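Local coordinates for protein teicoplanin pseudoaglycone deacetylases Orf2 (Actinoplanes teichomyceticus, PDB 3DFF) that is a zinc-dependent deacetylase thought to act on the teicoplanin pseudoaglycone in the biosynthesis of this lipoglycopeptide antibiotic, at residues H92-L96 and E135-D139; F223-E227 and L243-D248. All blocks are in the same frame, centred on the assembly; numbering follows the deposited sequence.

Contact 1: H92-L96 and E135-D139; sequences HGRFL and EVADD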
ATOM      1  N   HIS A  92      12.411  -0.019  -4.036  1.00 19.07           N
ATOM      2  CA  HIS A  92      11.756   1.284  -4.014  1.00 18.76           C
ATOM      3  C   HIS A  92      11.570   1.864  -5.415  1.00 18.95           C
ATOM      4  O   HIS A  92      12.549   2.180  -6.111  1.00 20.23           O
ATOM      5  CB  HIS A  92      12.532   2.238  -3.111  1.00 18.76           C
ATOM      6  CG  HIS A  92      12.475   1.870  -1.659  1.00 18.46           C
ATOM      7  ND1 HIS A  92      13.428   2.262  -0.747  1.00 20.85           N
ATOM      8  CD2 HIS A  92      11.573   1.133  -0.968  1.00 20.35           C
ATOM      9  CE1 HIS A  92      13.097   1.805   0.452  1.00 18.76           C
ATOM     10  NE2 HIS A  92      11.986   1.102   0.339  1.00 18.93           N
ATOM     11  N   GLY A  93      10.313   2.004  -5.823  1.00 17.68           N
ATOM     12  CA  GLY A  93       9.948   2.453  -7.167  1.00 17.58           C
ATOM     13  C   GLY A  93      10.178   3.939  -7.402  1.00 16.90           C
ATOM     14  O   GLY A  93      10.581   4.668  -6.475  1.00 17.45           O
ATOM     15  N   ARG A  94       9.898   4.363  -8.636  1.00 17.29           N
ATOM     16  CA  ARG A  94      10.247   5.686  -9.142  1.00 17.85           C
ATOM     17  C   ARG A  94       9.090   6.686  -9.115  1.00 16.75           C
ATOM     18  O   ARG A  94       9.282   7.857  -9.432  1.00 16.71           O
ATOM     19  CB  ARG A  94      10.720   5.555 -10.607  1.00 16.99           C
ATOM     20  CG  ARG A  94       9.622   5.225 -11.587  1.00 18.75           C
ATOM     21  CD  ARG A  94      10.184   5.169 -13.010  1.00 18.75           C
ATOM     22  NE  ARG A  94       9.323   4.423 -13.910  1.00 20.88           N
ATOM     23  CZ  ARG A  94       8.484   4.949 -14.794  1.00 21.31           C
ATOM     24  NH1 ARG A  94       8.343   6.271 -14.926  1.00 22.88           N
ATOM     25  NH2 ARG A  94       7.782   4.125 -15.558  1.00 25.12           N
ATOM     26  N   PHE A  95       7.890   6.246  -8.744  1.00 15.95           N
ATOM     27  CA  PHE A  95       6.711   7.097  -8.920  1.00 15.75           C
ATOM     28  C   PHE A  95       6.505   8.042  -7.764  1.00 15.96           C
ATOM     29  O   PHE A  95       6.733   7.671  -6.619  1.00 16.33           O
ATOM     30  CB  PHE A  95       5.468   6.236  -9.152  1.00 15.40           C
ATOM     31  CG  PHE A  95       5.597   5.382 -10.372  1.00 15.33           C
ATOM     32  CD1 PHE A  95       5.333   5.908 -11.629  1.00 17.54           C
ATOM     33  CD2 PHE A  95       6.093   4.079 -10.266  1.00 13.86           C
ATOM     34  CE1 PHE A  95       5.521   5.129 -12.782  1.00 17.24           C
ATOM     35  CE2 PHE A  95       6.298   3.293 -11.416  1.00 16.86           C
ATOM     36  CZ  PHE A  95       5.979   3.806 -12.659  1.00 16.77           C
ATOM     37  N   LEU A  96       6.056   9.256  -8.084  1.00 16.04           N
ATOM     38  CA  LEU A  96       5.870  10.265  -7.056  1.00 16.67           C
ATOM     39  C   LEU A  96       4.535  10.099  -6.343  1.00 15.85           C
ATOM     40  O   LEU A  96       3.481  10.040  -6.984  1.00 16.24           O
ATOM     41  CB  LEU A  96       5.900  11.660  -7.696  1.00 16.96           C
ATOM     42  CG  LEU A  96       7.259  12.145  -8.189  1.00 20.83           C
ATOM     43  CD1 LEU A  96       7.082  13.508  -8.870  1.00 21.18           C
ATOM     44  CD2 LEU A  96       8.255  12.248  -7.093  1.00 23.16           C
ATOM     45  N   GLU A 135       2.194   3.395 -16.991  1.00 19.36           N
ATOM     46  CA  GLU A 135       3.594   3.430 -16.597  1.00 19.57           C
ATOM     47  C   GLU A 135       3.873   2.495 -15.434  1.00 18.80           C
ATOM     48  O   GLU A 135       4.868   1.786 -15.436  1.00 18.32           O
ATOM     49  CB  GLU A 135       4.016   4.849 -16.231  1.00 20.73           C
ATOM     50  CG  GLU A 135       3.996   5.818 -17.413  1.00 24.40           C
ATOM     51  CD  GLU A 135       5.254   5.781 -18.245  1.00 32.91           C
ATOM     52  OE1 GLU A 135       6.266   5.193 -17.796  1.00 36.06           O
ATOM     53  OE2 GLU A 135       5.238   6.358 -19.356  1.00 37.53           O
ATOM     54  N   VAL A 136       3.003   2.505 -14.422  1.00 17.31           N
ATOM     55  CA  VAL A 136       3.210   1.626 -13.286  1.00 17.12           C
ATOM     56  C   VAL A 136       3.140   0.168 -13.741  1.00 17.18           C
ATOM     57  O   VAL A 136       3.943  -0.656 -13.289  1.00 18.30           O
ATOM     58  CB  VAL A 136       2.181   1.896 -12.171  1.00 16.87           C
ATOM     59  CG1 VAL A 136       2.386   0.932 -11.002  1.00 15.88           C
ATOM     60  CG2 VAL A 136       2.326   3.341 -11.672  1.00 15.03           C
ATOM     61  N   ALA A 137       2.171  -0.135 -14.606  1.00 18.22           N
ATOM     62  CA  ALA A 137       2.014  -1.486 -15.153  1.00 19.44           C
ATOM     63  C   ALA A 137       3.289  -1.928 -15.885  1.00 20.45           C
ATOM     64  O   ALA A 137       3.705  -3.075 -15.759  1.00 19.89           O
ATOM     65  CB  ALA A 137       0.824  -1.544 -16.064  1.00 19.58           C
ATOM     66  N   ASP A 138       3.912  -1.004 -16.621  1.00 20.37           N
ATOM     67  CA  ASP A 138       5.178  -1.295 -17.323  1.00 21.86           C
ATOM     68  C   ASP A 138       6.241  -1.739 -16.330  1.00 21.54           C
ATOM     69  O   ASP A 138       6.922  -2.758 -16.529  1.00 21.88           O
ATOM     70  CB  ASP A 138       5.695  -0.066 -18.089  1.00 22.49           C
ATOM     71  CG  ASP A 138       4.886   0.261 -19.335  1.00 27.22           C
ATOM     72  OD1 ASP A 138       3.962  -0.497 -19.704  1.00 31.54           O
ATOM     73  OD2 ASP A 138       5.183   1.308 -19.970  1.00 32.68           O
ATOM     74  N   ASP A 139       6.418  -0.954 -15.265  1.00 20.64           N
ATOM     75  CA  ASP A 139       7.409  -1.258 -14.243  1.00 20.79           C
ATOM     76  C   ASP A 139       7.124  -2.579 -13.526  1.00 20.63           C
ATOM     77  O   ASP A 139       8.042  -3.354 -13.252  1.00 21.56           O
ATOM     78  CB  ASP A 139       7.524  -0.101 -13.240  1.00 21.08           C
ATOM     79  CG  ASP A 139       8.350   1.047 -13.783  1.00 21.68           C
ATOM     80  OD1 ASP A 139       8.460   1.174 -15.015  1.00 21.91           O
ATOM     81  OD2 ASP A 139       8.905   1.803 -12.975  1.00 21.97           O
TER
HETATM   82  O   HOH W   1       9.362   1.846 -10.289  1.00 18.49           O

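Contact 2: F223-E227 and L243-D248; sequences FQAVE and LFDRLD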
ATOM      1  N   PHE A 223       3.603  -5.906  14.315  1.00 22.02           N
ATOM      2  CA  PHE A 223       3.395  -4.668  15.065  1.00 22.19           C
ATOM      3  C   PHE A 223       4.703  -3.934  15.360  1.00 22.67           C
ATOM      4  O   PHE A 223       4.745  -2.713  15.283  1.00 23.22           O
ATOM      5  CB  PHE A 223       2.582  -4.929  16.353  1.00 22.17           C
ATOM      6  CG  PHE A 223       1.110  -5.233  16.112  1.00 23.36           C
ATOM      7  CD1 PHE A 223       0.598  -5.425  14.828  1.00 22.75           C
ATOM      8  CD2 PHE A 223       0.242  -5.349  17.199  1.00 23.35           C
ATOM      9  CE1 PHE A 223      -0.769  -5.721  14.618  1.00 23.57           C
ATOM     10  CE2 PHE A 223      -1.111  -5.644  17.007  1.00 23.96           C
ATOM     11  CZ  PHE A 223      -1.622  -5.833  15.723  1.00 23.46           C
ATOM     12  N   GLN A 224       5.770  -4.679  15.684  1.00 22.89           N
ATOM     13  CA  GLN A 224       7.094  -4.075  15.871  1.00 22.71           C
ATOM     14  C   GLN A 224       7.551  -3.424  14.557  1.00 22.01           C
ATOM     15  O   GLN A 224       8.129  -2.346  14.572  1.00 22.08           O
ATOM     16  CB  GLN A 224       8.120  -5.119  16.315  1.00 24.05           C
ATOM     17  CG  GLN A 224       7.978  -5.540  17.772  1.00 24.83           C
ATOM     18  CD  GLN A 224       8.654  -6.861  18.085  1.00 30.34           C
ATOM     19  OE1 GLN A 224       9.450  -7.381  17.299  1.00 31.71           O
ATOM     20  NE2 GLN A 224       8.330  -7.418  19.248  1.00 31.32           N
ATOM     21  N   ALA A 225       7.278  -4.083  13.437  1.00 21.72           N
ATOM     22  CA  ALA A 225       7.653  -3.547  12.118  1.00 21.14           C
ATOM     23  C   ALA A 225       6.891  -2.258  11.810  1.00 21.33           C
ATOM     24  O   ALA A 225       7.483  -1.266  11.367  1.00 21.83           O
ATOM     25  CB  ALA A 225       7.440  -4.581  11.027  1.00 20.75           C
ATOM     26  N   VAL A 226       5.582  -2.259  12.052  1.00 20.87           N
ATOM     27  CA  VAL A 226       4.796  -1.037  11.914  1.00 20.73           C
ATOM     28  C   VAL A 226       5.445   0.116  12.688  1.00 21.34           C
ATOM     29  O   VAL A 226       5.547   1.242  12.188  1.00 21.04           O
ATOM     30  CB  VAL A 226       3.327  -1.256  12.361  1.00 20.36           C
ATOM     31  CG1 VAL A 226       2.569   0.062  12.427  1.00 20.42           C
ATOM     32  CG2 VAL A 226       2.627  -2.234  11.443  1.00 18.87           C
ATOM     33  N   GLU A 227       5.962  -0.161  13.888  1.00 21.21           N
ATOM     34  CA  GLU A 227       6.566   0.892  14.686  1.00 22.31           C
ATOM     35  C   GLU A 227       7.800   1.543  14.059  1.00 21.72           C
ATOM     36  O   GLU A 227       8.212   2.619  14.490  1.00 23.70           O
ATOM     37  CB  GLU A 227       6.893   0.375  16.092  1.00 22.52           C
ATOM     38  CG  GLU A 227       5.637   0.044  16.857  1.00 25.73           C
ATOM     39  CD  GLU A 227       5.911  -0.445  18.258  1.00 30.93           C
ATOM     40  OE1 GLU A 227       6.749  -1.355  18.429  1.00 33.80           O
ATOM     41  OE2 GLU A 227       5.276   0.087  19.187  1.00 33.15           O
ATOM     42  N   LEU A 243      -4.013   2.489  17.486  1.00 28.69           N
ATOM     43  CA  LEU A 243      -3.879   1.720  16.239  1.00 26.67           C
ATOM     44  C   LEU A 243      -3.863   0.216  16.472  1.00 25.57           C
ATOM     45  O   LEU A 243      -4.630  -0.514  15.854  1.00 25.15           O
ATOM     46  CB  LEU A 243      -2.639   2.137  15.434  1.00 26.69           C
ATOM     47  CG  LEU A 243      -2.386   1.308  14.155  1.00 25.23           C
ATOM     48  CD1 LEU A 243      -3.368   1.649  13.032  1.00 25.36           C
ATOM     49  CD2 LEU A 243      -0.939   1.446  13.672  1.00 26.38           C
ATOM     50  N   PHE A 244      -2.985  -0.258  17.346  1.00 24.89           N
ATOM     51  CA  PHE A 244      -2.840  -1.701  17.518  1.00 24.86           C
ATOM     52  C   PHE A 244      -4.100  -2.322  18.120  1.00 24.85           C
ATOM     53  O   PHE A 244      -4.488  -3.428  17.744  1.00 23.96           O
ATOM     54  CB  PHE A 244      -1.560  -2.051  18.278  1.00 25.12           C
ATOM     55  CG  PHE A 244      -0.305  -1.662  17.531  1.00 25.52           C
ATOM     56  CD1 PHE A 244      -0.136  -2.047  16.206  1.00 23.91           C
ATOM     57  CD2 PHE A 244       0.675  -0.883  18.130  1.00 27.95           C
ATOM     58  CE1 PHE A 244       0.998  -1.687  15.489  1.00 25.20           C
ATOM     59  CE2 PHE A 244       1.825  -0.519  17.419  1.00 28.14           C
ATOM     60  CZ  PHE A 244       1.976  -0.926  16.089  1.00 26.44           C
ATOM     61  N   ASP A 245      -4.763  -1.590  19.014  1.00 25.36           N
ATOM     62  CA  ASP A 245      -6.060  -2.049  19.537  1.00 25.11           C
ATOM     63  C   ASP A 245      -7.104  -2.198  18.427  1.00 24.67           C
ATOM     64  O   ASP A 245      -7.844  -3.182  18.384  1.00 24.11           O
ATOM     65  CB  ASP A 245      -6.571  -1.101  20.623  1.00 26.46           C
ATOM     66  CG  ASP A 245      -5.828  -1.260  21.921  1.00 27.49           C
ATOM     67  OD1 ASP A 245      -4.982  -2.179  22.031  1.00 31.75           O
ATOM     68  OD2 ASP A 245      -6.094  -0.467  22.844  1.00 32.36           O
ATOM     69  N   ARG A 246      -7.157  -1.213  17.536  1.00 23.81           N
ATOM     70  CA  ARG A 246      -8.105  -1.239  16.429  1.00 23.67           C
ATOM     71  C   ARG A 246      -7.778  -2.344  15.450  1.00 22.67           C
ATOM     72  O   ARG A 246      -8.674  -3.000  14.945  1.00 22.95           O
ATOM     73  CB  ARG A 246      -8.142   0.120  15.729  1.00 24.22           C
ATOM     74  CG  ARG A 246      -9.028   1.127  16.451  1.00 26.62           C
ATOM     75  CD  ARG A 246      -9.084   2.425  15.704  1.00 30.34           C
ATOM     76  NE  ARG A 246      -7.891   3.224  15.965  1.00 34.22           N
ATOM     77  CZ  ARG A 246      -7.022   3.618  15.040  1.00 35.04           C
ATOM     78  NH1 ARG A 246      -7.212   3.305  13.766  1.00 37.11           N
ATOM     79  NH2 ARG A 246      -5.973   4.345  15.391  1.00 35.21           N
ATOM     80  N   LEU A 247      -6.487  -2.567  15.208  1.00 22.60           N
ATOM     81  CA  LEU A 247      -6.076  -3.690  14.356  1.00 21.52           C
ATOM     82  C   LEU A 247      -6.412  -5.048  14.986  1.00 20.87           C
ATOM     83  O   LEU A 247      -6.878  -5.950  14.302  1.00 21.12           O
ATOM     84  CB  LEU A 247      -4.583  -3.597  14.027  1.00 21.08           C
ATOM     85  CG  LEU A 247      -4.145  -2.380  13.199  1.00 21.77           C
ATOM     86  CD1 LEU A 247      -2.655  -2.511  12.898  1.00 22.04           C
ATOM     87  CD2 LEU A 247      -4.931  -2.220  11.901  1.00 23.97           C
ATOM     88  N   ASP A 248      -6.186  -5.170  16.292  1.00 21.79           N
ATOM     89  CA  ASP A 248      -6.509  -6.404  17.019  1.00 21.98           C
ATOM     90  C   ASP A 248      -8.017  -6.682  16.994  1.00 22.22           C
ATOM     91  O   ASP A 248      -8.428  -7.822  16.789  1.00 22.62           O
ATOM     92  CB  ASP A 248      -6.031  -6.296  18.465  1.00 22.46           C
ATOM     93  CG  ASP A 248      -4.553  -6.651  18.637  1.00 22.54           C
ATOM     94  OD1 ASP A 248      -3.975  -7.339  17.767  1.00 26.38           O
ATOM     95  OD2 ASP A 248      -3.976  -6.259  19.678  1.00 28.14           O
TER

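Contact 1: H92-L96 and E135-D139
Salt bridges laid over an aromatic contact join Arg-94 and Phe-95, in the loop that follows strand 89-92, to one turn of helix 126-147. Arg-94 reaches the helix with its chain extended from CG to NE and meets Asp-139 side-on. Its NE donates to Asp-139 OD2 over 2.8 Å, on the syn side but tilted from the carboxylate plane and bent to 150°, while NH2 reaches OD1 of Asp-139 at 3.1 Å from above that plane. The second proton of that NH2 goes to Glu-135 OE1 (2.9 Å), in a nearly straight bond of 167° close to the guanidinium plane. Glu-135 and Asp-139 are one helical turn apart, and the carboxylate of Glu-135 stands almost upright to the guanidinium, the planes being 86° apart. Two anions thus fix the rotation of the group. Asp-139 OD2 also accepts from a water that takes the backbone N-H of Arg-94, tying main chain and side chain to one carboxylate oxygen.

Beneath this polar layer the Phe-95 ring is sandwiched: Arg-94 CG lies over the centre of one face, and Val-136 CG2 makes a CH-pi contact with the other, 3.7 Å from the centroid. Phe-95 packs between helix 126-147 and Tyr-41 of strand 37-42, in the parallel part of the mixed sheet, while the helix rests in turn on helix 162-178 through Val-136 and Ala-170.

Contact 2: F223-E227 and L243-D248
The rings of Phe-223 and Phe-244 form an offset stack, centroids 4.5 Å apart and planes inclined by 22°, in which each reaches back over the other from its own helix. Over one face of Phe-223 sits CD1 of Phe-244, displaced toward the rim and 3.4 Å from Phe-223 CG. The matching face of Phe-244 receives CB of Phe-223, whose CH-pi contact lies 4.1 Å from the ring centroid. Both CB atoms already face the partner helix, and a shared torsion, CG anti to the carbonyl carbon (chi1 -72° and -64°), brings the rings alongside each other.

Edges are served differently. Asp-248 OD1 lies near the plane of the Phe-223 ring, 3.4 Å from CE2, where the slightly positive ring hydrogens probably suit a carboxylate whose charge is paired mainly with Arg-219. The Glu-227 methylene CG borders the edge of Phe-244, 3.9 Å from CZ. On the buried side Val-226 CG1 touches both Phe-244 CZ and, at 4.0 Å, Leu-243 CD2, while Leu-247 CB approaches the far end of the Phe-223 ring. Tyr-260 adds an edge-to-face ring contact to Phe-223.

Val-226 continues inward onto Val-21 and Leu-22 of helix 19-33. The arrangement is helix-helix packing with an aromatic pair at its centre, joining helix 216-226 to helix 243-254 in the C-terminal part of this Rossmann-like alpha/beta PIG-L fold.

Overall arrangement
Contacts 1 and 2 illustrate different chemistry within one chain: a charged network over an aromatic ring joins a loop to a helix in the first, stacked rings join two helices in the second. They lie in series along the sequence and on opposite sides of the chain's centre, their centres 28 Å apart. The zinc site, probably the active site as in the PIG-L family, falls between them. The bound zinc, held by His-16, Asp-19 and His-164, is about 13 Å from the Phe-95 side chain and about 12 Å from that of Leu-243. Neither contact supplies a ligand to it, but Phe-95 lies about 8 Å from the side chains of Asp-97 and Asp-163, seen to bind a second zinc that is absent here.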